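Local coordinates for Ctr9 protein (PDB 6AF0) that probably binds RNA polymerase II complexes, the part here being a long, mostly helical array that includes tetratricopeptide repeats, at residues Glu599-Leu604 against Thr616-Ile621; Tyr611-Thr616 against Pro643-Val648; Asp572-Leu577 against Leu605-Asp610. One frame throughout, in Å; residues are numbered along the deposited sequence.

Contact 1 of 3, residues Glu599-Leu604 against Thr616-Ile621; sequences ETYEQL and TRLAYI
Helices 594-607 and 612-625 follow each other in a tetratricopeptide-repeat array and pack roughly antiparallel, with Tyr-601 of the first pressed against Arg-617, Leu-618 and Ile-621 of the second. The axes of the two short segments approach to 10.4 Å at 146°, and 599-604 lies in a predicted TPR of 578-611. No hydrogen bond joins the segments; the contact is side-chain packing, most of it on Tyr-601. With CG beside the backbone N (chi1 -77°), the ring is carried across to the facing helix, where CE2 comes 3.5 Å from Arg-617 CB. The Ile-621 tip meets the ring at its edge, CD1 lying 3.8 Å from Tyr-601 CE2. Leu-618 runs past Tyr-601 in the opposite direction, its CG 4.0 Å from Tyr-601 CB. The polar ends turn to helix 573-591: Tyr-601 OH hydrogen-bonds to one oxygen of Glu-589 and Arg-617 NH2 forms a salt bridge with the other, so one carboxylate holds both. The Arg-617 chain bends at chi2 and chi3, and its guanidinium plane stands 51° from the Tyr-601 ring. At the margin, Glu-602 CG comes 4.5 Å from Leu-618 CD1.

Contact 2 of 3, residues Tyr611-Thr616 against Pro643-Val648; sequences YTDART and PSDLEV
Apolar packing joins Thr-616 to Val-648, where helix 612-625 meets the start of helix 646-662 in the repeat array. The Thr-616 methyl CG2 lies 4.1 Å from Val-648 CG2, and the same valine methyl also faces Thr-616 OG1. With OG1 beside the backbone N (chi1 -46°), that hydroxyl turns back on its own helix and donates to Thr-612 O at 2.8 Å, coming from above the carbonyl plane. Thr-612 O also accepts from Thr-616 N, so two donors grip it. Replacing Thr-616 by an alanine would remove OG1 and CG2, is likely to leave Thr-612 O with only one of these two donors, and would probably open a gap against Val-648 CG2. Across the segments the polar link is a weak one, from Thr-612 OG1 to Asp-645 OD2 at 3.5 Å. Asp-645 is the N-cap of helix 646-662, its OD1 accepting a weak capping bond from Glu-647 N at 3.1 Å. As for charge, Asp-613 OD1 lies 4.3 Å from Asp-645 OD2, a like-charge approach probably eased because Asp-613 OD2 forms a salt bridge with a basic side chain of one neighbouring protein chain; Glu-647 OE2 does so with one of a second neighbouring protein chain. Leu-638 of helix 630-641 touches both Thr-616 and Val-648, so that helix backs the meeting of helices 612-625 and 646-662.

Contact 3 of 3, residues Asp572-Leu577 against Leu605-Asp610; sequences DIDALL and LSRHSD
Arg-607 NH2 donates to Asp-574 OD1 in a salt bridge, with an N-H...O angle of 163°; the modelled 2.5 Å is too short to be taken literally. The carboxylate oxygen comes in at the guanidinium edge, near its plane, while the two flat groups are turned 50° from each other. The Arg-607 chain is extended from CG to NE and reaches across to helix 573-591, and the Asp-574 CG, anti to the backbone N (chi1 175°), swings toward it. Leu-577 crosses the arginine at about a right angle: its CB lies 3.4 Å from Arg-607 NH1, and its carbonyl O sits 4.0 Å above the centre of one guanidinium face. Helices 573-591 and 594-607 are successive members of the repeat array, and the contact joins the first turn of helix 573-591 to residues 605-610, where helix 594-607 gives way to loop, within a predicted TPR of 578-611. Helix 573-591 is N-capped by Asp-572, whose OD1 accepts from Ala-575 N at 3.1 Å, met from above the carboxylate plane; the same oxygen forms a salt bridge with a basic side chain of another protein's chain. Leu-577 also packs on Leu-558 and Cys-561 of helix 547-566. His-608 brings its ring edge to Asp-574, ND1 lying 4.3 Å from Asp-574 OD1.

From the N terminus, 572-577 comes first, at the start of helix 573-591; contact 3 closes when the chain has run through helix 594-607 to 605-610. Contact 1 opens inside that span, at 599-604, and closes beyond it at 616-621, so the two cross. Contact 2 opens at 611-616, before contact 1 has closed, and ends at 643-648, past helix 630-641; it crosses contact 1, shares Thr-616 with it, and follows contact 3 in series. Together they tie helices 573-591, 594-607, 612-625 and 646-662 into one stretch of the array. Leu-604 packs on Tyr-611 and Ala-614, joining contacts 1 and 2, while Leu-605 lies against Ala-614, joining contacts 2 and 3.

Contact 1 of 3, residues Glu599-Leu604 against Thr616-Ile621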
loop_
_atom_site.group_PDB
_atom_site.type_symbol
_atom_site.label_atom_id
_atom_site.label_comp_id
_atom_site.label_asym_id
_atom_site.label_seq_id
_atom_site.Cartn_x
_atom_site.Cartn_y
_atom_site.Cartn_z
ATOM N N GLU A 599 15.481 6.886 41.024
ATOM C CA GLU A 599 16.602 5.949 41.158
ATOM C C GLU A 599 17.022 5.358 39.795
ATOM O O GLU A 599 18.197 5.132 39.540
ATOM C CB GLU A 599 16.310 4.855 42.209
ATOM C CG GLU A 599 15.803 3.518 41.668
ATOM C CD GLU A 599 15.621 2.461 42.755
ATOM O OE1 GLU A 599 15.489 2.841 43.941
ATOM O OE2 GLU A 599 15.597 1.247 42.432
ATOM N N THR A 600 16.065 5.140 38.908
ATOM C CA THR A 600 16.404 4.584 37.600
ATOM C C THR A 600 17.141 5.614 36.745
ATOM O O THR A 600 18.132 5.279 36.095
ATOM C CB THR A 600 15.176 4.072 36.815
ATOM O OG1 THR A 600 14.431 5.174 36.316
ATOM C CG2 THR A 600 14.269 3.220 37.664
ATOM N N TYR A 601 16.637 6.854 36.740
ATOM C CA TYR A 601 17.320 7.974 36.083
ATOM C C TYR A 601 18.740 8.090 36.610
ATOM O O TYR A 601 19.699 8.132 35.850
ATOM C CB TYR A 601 16.598 9.295 36.344
ATOM C CG TYR A 601 15.338 9.537 35.534
ATOM C CD1 TYR A 601 15.175 9.021 34.255
ATOM C CD2 TYR A 601 14.323 10.349 36.035
ATOM C CE1 TYR A 601 14.018 9.268 33.530
ATOM C CE2 TYR A 601 13.182 10.603 35.305
ATOM C CZ TYR A 601 13.032 10.056 34.074
ATOM O OH TYR A 601 11.881 10.318 33.404
ATOM N N GLU A 602 18.856 8.106 37.929
ATOM C CA GLU A 602 20.146 8.169 38.586
ATOM C C GLU A 602 21.084 7.020 38.226
ATOM O O GLU A 602 22.251 7.255 37.957
ATOM C CB GLU A 602 19.950 8.205 40.093
ATOM C CG GLU A 602 19.161 9.413 40.554
ATOM C CD GLU A 602 19.542 9.865 41.938
ATOM O OE1 GLU A 602 19.316 9.102 42.912
ATOM O OE2 GLU A 602 20.068 10.995 42.027
ATOM N N GLN A 603 20.581 5.789 38.214
ATOM C CA GLN A 603 21.407 4.631 37.877
ATOM C C GLN A 603 21.893 4.728 36.451
ATOM O O GLN A 603 23.044 4.463 36.160
ATOM C CB GLN A 603 20.635 3.335 38.055
ATOM C CG GLN A 603 21.471 2.090 37.787
ATOM C CD GLN A 603 21.546 1.687 36.316
ATOM O OE1 GLN A 603 20.926 2.311 35.442
ATOM N NE2 GLN A 603 22.307 0.627 36.039
ATOM N N LEU A 604 20.982 5.077 35.557
ATOM C CA LEU A 604 21.320 5.373 34.163
ATOM C C LEU A 604 22.372 6.472 34.069
ATOM O O LEU A 604 23.242 6.425 33.197
ATOM C CB LEU A 604 20.066 5.808 33.394
ATOM C CG LEU A 604 20.331 6.514 32.061
ATOM C CD1 LEU A 604 20.997 5.556 31.082
ATOM C CD2 LEU A 604 19.045 7.073 31.487
ATOM N N THR A 616 17.261 16.449 32.931
ATOM C CA THR A 616 16.181 17.417 32.695
ATOM C C THR A 616 14.884 16.955 33.370
ATOM O O THR A 616 14.212 17.753 34.028
ATOM C CB THR A 616 15.906 17.642 31.201
ATOM O OG1 THR A 616 17.137 17.833 30.469
ATOM C CG2 THR A 616 14.979 18.834 31.018
ATOM N N ARG A 617 14.543 15.675 33.213
ATOM C CA ARG A 617 13.417 15.072 33.958
ATOM C C ARG A 617 13.680 15.097 35.456
ATOM O O ARG A 617 12.783 15.349 36.244
ATOM C CB ARG A 617 13.114 13.639 33.495
ATOM C CG ARG A 617 12.520 13.552 32.089
ATOM C CD ARG A 617 11.337 14.491 31.864
ATOM N NE ARG A 617 10.318 14.367 32.900
ATOM C CZ ARG A 617 9.111 14.935 32.856
ATOM N NH1 ARG A 617 8.734 15.680 31.838
ATOM N NH2 ARG A 617 8.259 14.752 33.839
ATOM N N LEU A 618 14.920 14.851 35.853
ATOM C CA LEU A 618 15.271 14.925 37.265
ATOM C C LEU A 618 14.983 16.322 37.780
ATOM O O LEU A 618 14.378 16.485 38.813
ATOM C CB LEU A 618 16.733 14.536 37.511
ATOM C CG LEU A 618 16.995 13.030 37.639
ATOM C CD1 LEU A 618 18.487 12.761 37.677
ATOM C CD2 LEU A 618 16.317 12.411 38.860
ATOM N N ALA A 619 15.373 17.329 37.015
ATOM C CA ALA A 619 15.229 18.714 37.448
ATOM C C ALA A 619 13.762 19.145 37.522
ATOM O O ALA A 619 13.392 20.017 38.329
ATOM C CB ALA A 619 16.010 19.631 36.528
ATOM N N TYR A 620 12.925 18.535 36.693
ATOM C CA TYR A 620 11.509 18.829 36.745
ATOM C C TYR A 620 10.939 18.116 37.982
ATOM O O TYR A 620 10.218 18.733 38.793
ATOM C CB TYR A 620 10.799 18.418 35.443
ATOM C CG TYR A 620 9.299 18.390 35.583
ATOM C CD1 TYR A 620 8.569 19.572 35.678
ATOM C CD2 TYR A 620 8.622 17.182 35.682
ATOM C CE1 TYR A 620 7.189 19.544 35.839
ATOM C CE2 TYR A 620 7.254 17.141 35.839
ATOM C CZ TYR A 620 6.535 18.312 35.916
ATOM O OH TYR A 620 5.167 18.221 36.076
ATOM N N ILE A 621 11.277 16.829 38.128
ATOM C CA ILE A 621 10.882 16.043 39.316
ATOM C C ILE A 621 11.212 16.868 40.575
ATOM O O ILE A 621 10.444 16.937 41.547
ATOM C CB ILE A 621 11.618 14.675 39.373
ATOM C CG1 ILE A 621 10.975 13.634 38.447
ATOM C CG2 ILE A 621 11.627 14.130 40.789
ATOM C CD1 ILE A 621 11.759 12.339 38.342
#

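Contact 2 of 3, residues Tyr611-Thr616 against Pro643-Val648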
loop_
_atom_site.group_PDB
_atom_site.type_symbol
_atom_site.label_atom_id
_atom_site.label_comp_id
_atom_site.label_asym_id
_atom_site.label_seq_id
_atom_site.Cartn_x
_atom_site.Cartn_y
_atom_site.Cartn_z
ATOM N N TYR A 611 23.826 11.922 29.525
ATOM C CA TYR A 611 22.476 11.800 28.927
ATOM C C TYR A 611 21.573 12.807 29.604
ATOM O O TYR A 611 21.149 12.605 30.740
ATOM C CB TYR A 611 21.896 10.401 29.110
ATOM C CG TYR A 611 20.743 10.088 28.170
ATOM C CD1 TYR A 611 19.438 10.020 28.633
ATOM C CD2 TYR A 611 20.964 9.844 26.820
ATOM C CE1 TYR A 611 18.386 9.716 27.785
ATOM C CE2 TYR A 611 19.913 9.541 25.963
ATOM C CZ TYR A 611 18.621 9.478 26.455
ATOM O OH TYR A 611 17.541 9.186 25.649
ATOM N N THR A 612 21.279 13.895 28.902
ATOM C CA THR A 612 20.790 15.103 29.562
ATOM C C THR A 612 19.295 15.098 29.809
ATOM O O THR A 612 18.841 15.596 30.843
ATOM C CB THR A 612 21.199 16.358 28.787
ATOM O OG1 THR A 612 21.029 16.135 27.383
ATOM C CG2 THR A 612 22.640 16.641 29.047
ATOM N N ASP A 613 18.544 14.519 28.868
ATOM C CA ASP A 613 17.092 14.376 29.003
ATOM C C ASP A 613 16.757 13.719 30.351
ATOM O O ASP A 613 15.755 14.054 30.995
ATOM C CB ASP A 613 16.494 13.589 27.814
ATOM C CG ASP A 613 16.228 14.488 26.554
ATOM O OD1 ASP A 613 16.379 15.739 26.610
ATOM O OD2 ASP A 613 15.856 13.942 25.488
ATOM N N ALA A 614 17.617 12.806 30.794
ATOM C CA ALA A 614 17.443 12.204 32.109
ATOM C C ALA A 614 17.508 13.242 33.213
ATOM O O ALA A 614 16.618 13.325 34.035
ATOM C CB ALA A 614 18.475 11.133 32.348
ATOM N N ARG A 615 18.558 14.044 33.232
ATOM C CA ARG A 615 18.698 15.026 34.294
ATOM C C ARG A 615 17.688 16.159 34.159
ATOM O O ARG A 615 17.307 16.757 35.160
ATOM C CB ARG A 615 20.125 15.574 34.364
ATOM C CG ARG A 615 20.277 16.683 35.415
ATOM C CD ARG A 615 21.716 16.955 35.824
ATOM N NE ARG A 615 22.491 15.724 35.938
ATOM C CZ ARG A 615 23.777 15.599 35.607
ATOM N NH1 ARG A 615 24.471 16.634 35.133
ATOM N NH2 ARG A 615 24.380 14.423 35.751
ATOM N N THR A 616 17.261 16.449 32.931
ATOM C CA THR A 616 16.181 17.417 32.695
ATOM C C THR A 616 14.884 16.955 33.370
ATOM O O THR A 616 14.212 17.753 34.028
ATOM C CB THR A 616 15.906 17.642 31.201
ATOM O OG1 THR A 616 17.137 17.833 30.469
ATOM C CG2 THR A 616 14.979 18.834 31.018
ATOM N N PRO A 643 23.540 24.507 28.611
ATOM C CA PRO A 643 22.758 25.694 28.230
ATOM C C PRO A 643 22.185 25.797 26.818
ATOM O O PRO A 643 21.537 26.805 26.514
ATOM C CB PRO A 643 23.758 26.848 28.422
ATOM C CG PRO A 643 25.066 26.221 28.787
ATOM C CD PRO A 643 24.979 24.759 28.492
ATOM N N SER A 644 22.410 24.812 25.958
ATOM C CA SER A 644 21.915 24.937 24.585
ATOM C C SER A 644 20.960 23.827 24.162
ATOM O O SER A 644 20.689 23.659 22.959
ATOM C CB SER A 644 23.083 25.003 23.604
ATOM O OG SER A 644 23.461 23.706 23.165
ATOM N N ASP A 645 20.454 23.070 25.133
ATOM C CA ASP A 645 19.482 22.033 24.821
ATOM C C ASP A 645 18.088 22.639 24.825
ATOM O O ASP A 645 17.618 23.087 25.868
ATOM C CB ASP A 645 19.563 20.892 25.834
ATOM C CG ASP A 645 18.790 19.655 25.391
ATOM O OD1 ASP A 645 17.622 19.774 24.934
ATOM O OD2 ASP A 645 19.369 18.553 25.512
ATOM N N LEU A 646 17.420 22.621 23.679
ATOM C CA LEU A 646 16.111 23.279 23.534
ATOM C C LEU A 646 15.030 22.802 24.497
ATOM O O LEU A 646 14.189 23.608 24.915
ATOM C CB LEU A 646 15.584 23.144 22.110
ATOM C CG LEU A 646 16.478 23.711 21.011
ATOM C CD1 LEU A 646 15.684 23.716 19.706
ATOM C CD2 LEU A 646 17.023 25.101 21.366
ATOM N N GLU A 647 15.043 21.505 24.825
ATOM C CA GLU A 647 14.156 20.953 25.860
ATOM C C GLU A 647 14.519 21.545 27.212
ATOM O O GLU A 647 13.677 22.095 27.903
ATOM C CB GLU A 647 14.252 19.432 25.918
ATOM C CG GLU A 647 13.694 18.738 24.688
ATOM C CD GLU A 647 12.218 19.002 24.474
ATOM O OE1 GLU A 647 11.455 18.936 25.449
ATOM O OE2 GLU A 647 11.815 19.260 23.325
ATOM N N VAL A 648 15.787 21.445 27.574
ATOM C CA VAL A 648 16.291 22.030 28.814
ATOM C C VAL A 648 15.927 23.503 28.867
ATOM O O VAL A 648 15.539 24.060 29.909
ATOM C CB VAL A 648 17.825 21.911 28.910
ATOM C CG1 VAL A 648 18.358 22.750 30.052
ATOM C CG2 VAL A 648 18.244 20.456 29.087
#

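Contact 3 of 3, residues Asp572-Leu577 against Leu605-Asp610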
loop_
_atom_site.group_PDB
_atom_site.type_symbol
_atom_site.label_atom_id
_atom_site.label_comp_id
_atom_site.label_asym_id
_atom_site.label_seq_id
_atom_site.Cartn_x
_atom_site.Cartn_y
_atom_site.Cartn_z
ATOM N N ASP A 572 23.979 -2.316 19.225
ATOM C CA ASP A 572 24.508 -1.275 20.096
ATOM C C ASP A 572 23.778 -1.348 21.432
ATOM O O ASP A 572 22.907 -0.533 21.730
ATOM C CB ASP A 572 24.389 0.116 19.467
ATOM C CG ASP A 572 25.214 1.160 20.213
ATOM O OD1 ASP A 572 25.655 0.883 21.363
ATOM O OD2 ASP A 572 25.416 2.256 19.642
ATOM N N ILE A 573 24.158 -2.339 22.232
ATOM C CA ILE A 573 23.467 -2.637 23.495
ATOM C C ILE A 573 23.630 -1.492 24.512
ATOM O O ILE A 573 22.704 -1.204 25.286
ATOM C CB ILE A 573 23.939 -3.975 24.123
ATOM C CG1 ILE A 573 23.950 -5.118 23.091
ATOM C CG2 ILE A 573 23.059 -4.368 25.301
ATOM C CD1 ILE A 573 22.670 -5.295 22.301
ATOM N N ASP A 574 24.791 -0.834 24.495
ATOM C CA ASP A 574 25.023 0.304 25.374
ATOM C C ASP A 574 24.088 1.460 25.022
ATOM O O ASP A 574 23.516 2.073 25.919
ATOM C CB ASP A 574 26.493 0.742 25.373
ATOM C CG ASP A 574 26.747 2.034 26.203
ATOM O OD1 ASP A 574 25.863 2.426 26.995
ATOM O OD2 ASP A 574 27.830 2.666 26.084
ATOM N N ALA A 575 23.908 1.748 23.733
ATOM C CA ALA A 575 22.902 2.747 23.309
ATOM C C ALA A 575 21.470 2.409 23.771
ATOM O O ALA A 575 20.764 3.248 24.335
ATOM C CB ALA A 575 22.918 2.925 21.806
ATOM N N LEU A 576 21.046 1.178 23.530
ATOM C CA LEU A 576 19.736 0.719 23.980
ATOM C C LEU A 576 19.628 0.695 25.510
ATOM O O LEU A 576 18.538 0.855 26.078
ATOM C CB LEU A 576 19.449 -0.675 23.422
ATOM C CG LEU A 576 18.856 -0.738 22.013
ATOM C CD1 LEU A 576 19.693 -0.015 20.959
ATOM C CD2 LEU A 576 18.667 -2.196 21.640
ATOM N N LEU A 577 20.758 0.475 26.175
ATOM C CA LEU A 577 20.801 0.489 27.642
ATOM C C LEU A 577 20.929 1.904 28.218
ATOM O O LEU A 577 21.003 2.060 29.436
ATOM C CB LEU A 577 21.953 -0.382 28.154
ATOM C CG LEU A 577 21.700 -1.829 28.605
ATOM C CD1 LEU A 577 21.055 -1.846 29.986
ATOM C CD2 LEU A 577 20.861 -2.616 27.614
ATOM N N LEU A 605 22.251 7.473 34.943
ATOM C CA LEU A 605 23.196 8.596 34.996
ATOM C C LEU A 605 24.551 8.203 35.595
ATOM O O LEU A 605 25.597 8.595 35.083
ATOM C CB LEU A 605 22.617 9.794 35.768
ATOM C CG LEU A 605 21.596 10.722 35.084
ATOM C CD1 LEU A 605 21.218 11.862 36.018
ATOM C CD2 LEU A 605 22.087 11.287 33.761
ATOM N N SER A 606 24.537 7.419 36.667
ATOM C CA SER A 606 25.782 6.936 37.278
ATOM C C SER A 606 26.681 6.269 36.220
ATOM O O SER A 606 27.881 6.544 36.136
ATOM C CB SER A 606 25.482 5.979 38.448
ATOM O OG SER A 606 25.103 4.674 38.015
ATOM N N ARG A 607 26.082 5.412 35.406
ATOM C CA ARG A 607 26.779 4.784 34.306
ATOM C C ARG A 607 26.963 5.766 33.131
ATOM O O ARG A 607 27.813 5.571 32.250
ATOM C CB ARG A 607 26.015 3.529 33.866
ATOM C CG ARG A 607 25.891 3.381 32.362
ATOM C CD ARG A 607 25.054 2.192 31.980
ATOM N NE ARG A 607 25.145 1.984 30.542
ATOM C CZ ARG A 607 24.819 0.855 29.927
ATOM N NH1 ARG A 607 24.363 -0.191 30.613
ATOM N NH2 ARG A 607 24.952 0.770 28.616
ATOM N N HIS A 608 26.155 6.814 33.100
ATOM C CA HIS A 608 26.117 7.676 31.936
ATOM C C HIS A 608 25.444 9.007 32.251
ATOM O O HIS A 608 24.286 9.216 31.910
ATOM C CB HIS A 608 25.389 6.945 30.800
ATOM C CG HIS A 608 25.850 7.347 29.437
ATOM N ND1 HIS A 608 26.089 6.432 28.431
ATOM C CD2 HIS A 608 26.129 8.566 28.915
ATOM C CE1 HIS A 608 26.483 7.071 27.344
ATOM N NE2 HIS A 608 26.519 8.365 27.611
ATOM N N SER A 609 26.197 9.904 32.885
ATOM C CA SER A 609 25.650 11.145 33.457
ATOM C C SER A 609 25.515 12.316 32.480
ATOM O O SER A 609 25.035 13.389 32.863
ATOM C CB SER A 609 26.495 11.590 34.662
ATOM O OG SER A 609 26.029 12.817 35.208
ATOM N N ASP A 610 25.927 12.105 31.234
ATOM C CA ASP A 610 25.854 13.133 30.187
ATOM C C ASP A 610 24.626 12.977 29.292
ATOM O O ASP A 610 24.432 13.794 28.387
ATOM C CB ASP A 610 27.103 13.085 29.334
ATOM C CG ASP A 610 27.669 11.708 29.247
ATOM O OD1 ASP A 610 27.639 10.999 30.281
ATOM O OD2 ASP A 610 28.159 11.332 28.163
#